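Local coordinates for mandelate racemase/muconate lactonizing enzyme family protein (Azoarcus sp., PDB 2QDE) that belongs to the enolase superfamily, with an alpha/beta-barrel domain that holds a barium ion in the model, its exact function not being established, at residues Leu277-Asn291 with Pro308-Ala320. Residues are numbered along the deposited sequence; the frame is centred on the assembly and turned at random.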
loop_
_atom_site.group_PDB
_atom_site.type_symbol
_atom_site.label_atom_id
_atom_site.label_comp_id
_atom_site.label_asym_id
_atom_site.label_seq_id
_atom_site.Cartn_x
_atom_site.Cartn_y
_atom_site.Cartn_z
ATOM N N LEU A 277 -17.829 -18.575 -24.789
ATOM C CA LEU A 277 -16.510 -18.711 -25.391
ATOM C C LEU A 277 -15.773 -17.384 -25.547
ATOM O O LEU A 277 -14.577 -17.311 -25.271
ATOM C CB LEU A 277 -16.617 -19.426 -26.744
ATOM C CG LEU A 277 -17.140 -20.870 -26.684
ATOM C CD1 LEU A 277 -17.397 -21.388 -28.105
ATOM C CD2 LEU A 277 -16.132 -21.762 -25.952
ATOM N N LEU A 278 -16.471 -16.340 -25.987
ATOM C CA LEU A 278 -15.835 -15.039 -26.140
ATOM C C LEU A 278 -15.398 -14.526 -24.769
ATOM O O LEU A 278 -14.261 -14.105 -24.599
ATOM C CB LEU A 278 -16.785 -14.036 -26.800
ATOM C CG LEU A 278 -16.282 -12.592 -26.904
ATOM C CD1 LEU A 278 -14.895 -12.547 -27.548
ATOM C CD2 LEU A 278 -17.276 -11.768 -27.703
ATOM N N LYS A 279 -16.306 -14.570 -23.796
ATOM C CA LYS A 279 -15.992 -14.133 -22.439
ATOM C C LYS A 279 -14.820 -14.953 -21.890
ATOM O O LYS A 279 -13.973 -14.433 -21.152
ATOM C CB LYS A 279 -17.219 -14.289 -21.526
ATOM C CG LYS A 279 -18.340 -13.280 -21.790
ATOM C CD LYS A 279 -17.975 -11.874 -21.325
ATOM C CE LYS A 279 -18.054 -11.732 -19.789
ATOM N NZ LYS A 279 -16.890 -10.941 -19.221
ATOM N N ALA A 280 -14.771 -16.233 -22.253
ATOM C CA ALA A 280 -13.694 -17.107 -21.812
ATOM C C ALA A 280 -12.355 -16.642 -22.394
ATOM O O ALA A 280 -11.338 -16.676 -21.713
ATOM C CB ALA A 280 -13.973 -18.546 -22.223
ATOM N N GLN A 281 -12.353 -16.211 -23.653
ATOM C CA GLN A 281 -11.112 -15.742 -24.273
ATOM C C GLN A 281 -10.579 -14.519 -23.528
ATOM O O GLN A 281 -9.374 -14.375 -23.335
ATOM C CB GLN A 281 -11.343 -15.393 -25.748
ATOM C CG GLN A 281 -11.704 -16.586 -26.628
ATOM C CD GLN A 281 -11.891 -16.192 -28.077
ATOM O OE1 GLN A 281 -11.062 -16.512 -28.940
ATOM N NE2 GLN A 281 -12.974 -15.481 -28.352
ATOM N N ARG A 282 -11.485 -13.638 -23.113
ATOM C CA ARG A 282 -11.085 -12.446 -22.372
ATOM C C ARG A 282 -10.525 -12.885 -21.013
ATOM O O ARG A 282 -9.493 -12.399 -20.565
ATOM C CB ARG A 282 -12.291 -11.516 -22.190
ATOM C CG ARG A 282 -12.858 -10.991 -23.513
ATOM C CD ARG A 282 -14.093 -10.128 -23.300
ATOM N NE ARG A 282 -14.613 -9.608 -24.564
ATOM C CZ ARG A 282 -15.810 -9.046 -24.714
ATOM N NH1 ARG A 282 -16.631 -8.922 -23.678
ATOM N NH2 ARG A 282 -16.191 -8.611 -25.908
ATOM N N TRP A 283 -11.225 -13.820 -20.384
ATOM C CA TRP A 283 -10.854 -14.389 -19.090
ATOM C C TRP A 283 -9.426 -14.948 -19.176
ATOM O O TRP A 283 -8.593 -14.720 -18.294
ATOM C CB TRP A 283 -11.834 -15.520 -18.770
ATOM C CG TRP A 283 -11.900 -15.999 -17.344
ATOM C CD1 TRP A 283 -12.891 -15.731 -16.445
ATOM C CD2 TRP A 283 -11.027 -16.940 -16.706
ATOM N NE1 TRP A 283 -12.702 -16.457 -15.297
ATOM C CE2 TRP A 283 -11.565 -17.209 -15.427
ATOM C CE3 TRP A 283 -9.847 -17.590 -17.095
ATOM C CZ2 TRP A 283 -10.963 -18.106 -14.529
ATOM C CZ3 TRP A 283 -9.248 -18.482 -16.202
ATOM C CH2 TRP A 283 -9.808 -18.731 -14.937
ATOM N N LEU A 284 -9.158 -15.675 -20.258
ATOM C CA LEU A 284 -7.855 -16.287 -20.483
ATOM C C LEU A 284 -6.773 -15.257 -20.809
ATOM O O LEU A 284 -5.581 -15.549 -20.734
ATOM C CB LEU A 284 -7.965 -17.350 -21.588
ATOM C CG LEU A 284 -8.741 -18.607 -21.158
ATOM C CD1 LEU A 284 -8.903 -19.566 -22.326
ATOM C CD2 LEU A 284 -8.014 -19.292 -20.006
ATOM N N THR A 285 -7.190 -14.052 -21.179
ATOM C CA THR A 285 -6.233 -12.986 -21.458
ATOM C C THR A 285 -5.671 -12.533 -20.113
ATOM O O THR A 285 -4.468 -12.321 -19.959
ATOM C CB THR A 285 -6.908 -11.791 -22.149
ATOM O OG1 THR A 285 -7.327 -12.184 -23.457
ATOM C CG2 THR A 285 -5.943 -10.613 -22.261
ATOM N N LEU A 286 -6.558 -12.389 -19.134
ATOM C CA LEU A 286 -6.130 -11.989 -17.801
ATOM C C LEU A 286 -5.281 -13.100 -17.183
ATOM O O LEU A 286 -4.304 -12.824 -16.488
ATOM C CB LEU A 286 -7.347 -11.693 -16.917
ATOM C CG LEU A 286 -7.798 -10.229 -16.854
ATOM C CD1 LEU A 286 -7.957 -9.635 -18.255
ATOM C CD2 LEU A 286 -9.108 -10.155 -16.096
ATOM N N ALA A 287 -5.646 -14.354 -17.447
ATOM C CA ALA A 287 -4.900 -15.501 -16.921
ATOM C C ALA A 287 -3.475 -15.486 -17.475
ATOM O O ALA A 287 -2.515 -15.770 -16.758
ATOM C CB ALA A 287 -5.593 -16.808 -17.304
ATOM N N ARG A 288 -3.356 -15.158 -18.758
ATOM C CA ARG A 288 -2.062 -15.081 -19.433
ATOM C C ARG A 288 -1.207 -13.979 -18.812
ATOM O O ARG A 288 -0.018 -14.161 -18.566
ATOM C CB ARG A 288 -2.271 -14.800 -20.923
ATOM C CG ARG A 288 -1.028 -14.340 -21.668
ATOM C CD ARG A 288 -1.387 -13.840 -23.058
ATOM N NE ARG A 288 -1.777 -14.922 -23.958
ATOM C CZ ARG A 288 -0.922 -15.786 -24.502
ATOM N NH1 ARG A 288 0.375 -15.696 -24.239
ATOM N NH2 ARG A 288 -1.363 -16.742 -25.309
ATOM N N LEU A 289 -1.832 -12.834 -18.564
ATOM C CA LEU A 289 -1.151 -11.693 -17.967
ATOM C C LEU A 289 -0.634 -12.055 -16.574
ATOM O O LEU A 289 0.412 -11.561 -16.139
ATOM C CB LEU A 289 -2.117 -10.507 -17.873
ATOM C CG LEU A 289 -1.632 -9.270 -17.113
ATOM C CD1 LEU A 289 -0.478 -8.619 -17.857
ATOM C CD2 LEU A 289 -2.789 -8.296 -16.956
ATOM N N ALA A 290 -1.371 -12.916 -15.876
ATOM C CA ALA A 290 -0.986 -13.342 -14.531
ATOM C C ALA A 290 0.066 -14.451 -14.559
ATOM O O ALA A 290 0.644 -14.797 -13.526
ATOM C CB ALA A 290 -2.210 -13.823 -13.777
ATOM N N ASN A 291 0.302 -15.000 -15.747
ATOM C CA ASN A 291 1.251 -16.086 -15.929
ATOM C C ASN A 291 0.886 -17.259 -15.019
ATOM O O ASN A 291 1.758 -17.934 -14.469
ATOM C CB ASN A 291 2.681 -15.602 -15.644
ATOM C CG ASN A 291 3.732 -16.623 -16.045
ATOM O OD1 ASN A 291 3.541 -17.377 -16.996
ATOM N ND2 ASN A 291 4.854 -16.640 -15.330
ATOM N N PRO A 308 -18.060 -26.903 -26.748
ATOM C CA PRO A 308 -17.492 -25.545 -26.740
ATOM C C PRO A 308 -16.101 -25.536 -26.093
ATOM O O PRO A 308 -15.142 -24.996 -26.652
ATOM C CB PRO A 308 -18.520 -24.743 -25.938
ATOM C CG PRO A 308 -19.809 -25.445 -26.261
ATOM C CD PRO A 308 -19.419 -26.913 -26.173
ATOM N N ALA A 309 -16.000 -26.151 -24.918
ATOM C CA ALA A 309 -14.736 -26.228 -24.203
ATOM C C ALA A 309 -13.683 -26.991 -25.018
ATOM O O ALA A 309 -12.521 -26.601 -25.055
ATOM C CB ALA A 309 -14.945 -26.902 -22.841
ATOM N N ALA A 310 -14.087 -28.074 -25.677
ATOM C CA ALA A 310 -13.139 -28.853 -26.476
ATOM C C ALA A 310 -12.507 -27.967 -27.548
ATOM O O ALA A 310 -11.293 -28.006 -27.758
ATOM C CB ALA A 310 -13.836 -30.043 -27.118
ATOM N N HIS A 311 -13.328 -27.163 -28.220
ATOM C CA HIS A 311 -12.825 -26.267 -29.260
ATOM C C HIS A 311 -11.898 -25.191 -28.673
ATOM O O HIS A 311 -10.826 -24.898 -29.223
ATOM C CB HIS A 311 -14.001 -25.618 -29.989
ATOM C CG HIS A 311 -14.694 -26.537 -30.948
ATOM N ND1 HIS A 311 -14.189 -26.827 -32.197
ATOM C CD2 HIS A 311 -15.841 -27.251 -30.830
ATOM C CE1 HIS A 311 -14.994 -27.678 -32.810
ATOM N NE2 HIS A 311 -16.004 -27.951 -32.003
ATOM N N LEU A 312 -12.318 -24.614 -27.551
ATOM C CA LEU A 312 -11.541 -23.584 -26.873
ATOM C C LEU A 312 -10.209 -24.117 -26.326
ATOM O O LEU A 312 -9.178 -23.455 -26.451
ATOM C CB LEU A 312 -12.358 -22.990 -25.719
ATOM C CG LEU A 312 -11.646 -21.911 -24.899
ATOM C CD1 LEU A 312 -11.545 -20.645 -25.731
ATOM C CD2 LEU A 312 -12.405 -21.643 -23.599
ATOM N N LEU A 313 -10.232 -25.301 -25.714
ATOM C CA LEU A 313 -9.017 -25.879 -25.147
ATOM C C LEU A 313 -7.977 -26.254 -26.196
ATOM O O LEU A 313 -6.783 -26.317 -25.899
ATOM C CB LEU A 313 -9.339 -27.116 -24.300
ATOM C CG LEU A 313 -10.273 -26.912 -23.103
ATOM C CD1 LEU A 313 -10.392 -28.207 -22.323
ATOM C CD2 LEU A 313 -9.744 -25.807 -22.209
ATOM N N ALA A 314 -8.425 -26.509 -27.422
ATOM C CA ALA A 314 -7.504 -26.872 -28.489
ATOM C C ALA A 314 -7.013 -25.644 -29.252
ATOM O O ALA A 314 -5.955 -25.682 -29.879
ATOM C CB ALA A 314 -8.176 -27.839 -29.451
ATOM N N ALA A 315 -7.771 -24.553 -29.186
ATOM C CA ALA A 315 -7.411 -23.345 -29.917
ATOM C C ALA A 315 -6.665 -22.276 -29.119
ATOM O O ALA A 315 -5.677 -21.719 -29.603
ATOM C CB ALA A 315 -8.663 -22.726 -30.549
ATOM N N ASN A 316 -7.136 -21.987 -27.908
ATOM C CA ASN A 316 -6.519 -20.945 -27.085
ATOM C C ASN A 316 -5.088 -21.268 -26.674
ATOM O O ASN A 316 -4.833 -22.198 -25.911
ATOM C CB ASN A 316 -7.391 -20.666 -25.859
ATOM C CG ASN A 316 -6.893 -19.492 -25.048
ATOM O OD1 ASN A 316 -6.102 -19.656 -24.123
ATOM N ND2 ASN A 316 -7.345 -18.294 -25.403
ATOM N N ASP A 317 -4.161 -20.472 -27.193
ATOM C CA ASP A 317 -2.740 -20.651 -26.944
ATOM C C ASP A 317 -2.350 -20.764 -25.472
ATOM O O ASP A 317 -1.541 -21.611 -25.097
ATOM C CB ASP A 317 -1.956 -19.510 -27.582
ATOM C CG ASP A 317 -0.467 -19.733 -27.512
ATOM O OD1 ASP A 317 0.009 -20.718 -28.120
ATOM O OD2 ASP A 317 0.218 -18.936 -26.843
ATOM N N TRP A 318 -2.935 -19.918 -24.637
ATOM C CA TRP A 318 -2.609 -19.952 -23.227
ATOM C C TRP A 318 -3.051 -21.225 -22.523
ATOM O O TRP A 318 -2.264 -21.851 -21.823
ATOM C CB TRP A 318 -3.213 -18.756 -22.494
ATOM C CG TRP A 318 -2.740 -18.728 -21.077
ATOM C CD1 TRP A 318 -3.431 -19.121 -19.964
ATOM C CD2 TRP A 318 -1.425 -18.386 -20.637
ATOM N NE1 TRP A 318 -2.621 -19.046 -18.853
ATOM C CE2 TRP A 318 -1.384 -18.597 -19.240
ATOM C CE3 TRP A 318 -0.275 -17.920 -21.289
ATOM C CZ2 TRP A 318 -0.229 -18.359 -18.480
ATOM C CZ3 TRP A 318 0.876 -17.683 -20.534
ATOM C CH2 TRP A 318 0.886 -17.904 -19.142
ATOM N N ILE A 319 -4.306 -21.611 -22.704
ATOM C CA ILE A 319 -4.794 -22.791 -22.020
ATOM C C ILE A 319 -4.288 -24.103 -22.621
ATOM O O ILE A 319 -4.319 -25.141 -21.958
ATOM C CB ILE A 319 -6.342 -22.786 -21.947
ATOM C CG1 ILE A 319 -6.803 -23.667 -20.783
ATOM C CG2 ILE A 319 -6.932 -23.261 -23.261
ATOM C CD1 ILE A 319 -8.246 -23.457 -20.386
ATOM N N ALA A 320 -3.798 -24.047 -23.858
ATOM C CA ALA A 320 -3.273 -25.235 -24.530
ATOM C C ALA A 320 -1.991 -25.749 -23.866
ATOM O O ALA A 320 -1.427 -26.758 -24.289
ATOM C CB ALA A 320 -3.008 -24.930 -26.009
HETATM O O HOH W 1 -7.211 -15.483 -24.690
HETATM O O HOH W 2 -8.640 -18.173 -28.289
HETATM O O HOH W 3 -4.213 -17.305 -25.728
#
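From Leu-277 and Pro-308, whose CA atoms lie 7.0 Å apart, helix 277-290 and residues 308-315, the part of helix 303-315 after its kink at Pro-308, run in the same general direction. Their axes approach to 11.1 Å and cross at -34°. At Asn-316 the second segment leaves its helix and follows the first.

Leu-312 is the knob between the helices. It sits in a hole formed by Leu-277, Ala-280, Gln-281 and Leu-284, with its CD2 3.7 Å from Ala-280 CB. Leu-277 brings CD2 to Pro-308 O, and its side chain crosses the proline ring at about a right angle.

Leu-284 CD1 rests on the side-chain amide of Asn-316. OD1 accepts Ile-319 N at 3.0 Å, an Asx motif. ND2 donates to two waters. One carries on to Gln-281 O; the second lies near Gln-281 OE1 but may donate to another acceptor.

Trp-318 lies flat against the last turns of helix 277-290. CA of Arg-288 stands 3.6 Å from the centroid of its six-membered ring, a CH-pi contact over the face. Asn-291 OD1 meets the ring edge at CH2, while its ND2 bonds to Asp-228 of a neighbouring subunit. The indole NE1 bonds to Leu-292 O, which helps set the ring's rotation.

Arg-288 CB and CG also lie over the ring, CG 3.7 Å from Trp-318 CE3. The guanidinium is tilted 65° to the indole, not stacked on it. A bend at chi3 (-71°) brings NH2 to Asp-317 OD2 at 3.1 Å. This salt bridge is nearly straight and coplanar, and uses the anti lone pair of OD2.

Ala-287 and Ile-319 both touch Val-294 of the intervening strand 294-296. This is the packing of consecutive outer helices in the beta/alpha barrel of the enolase superfamily.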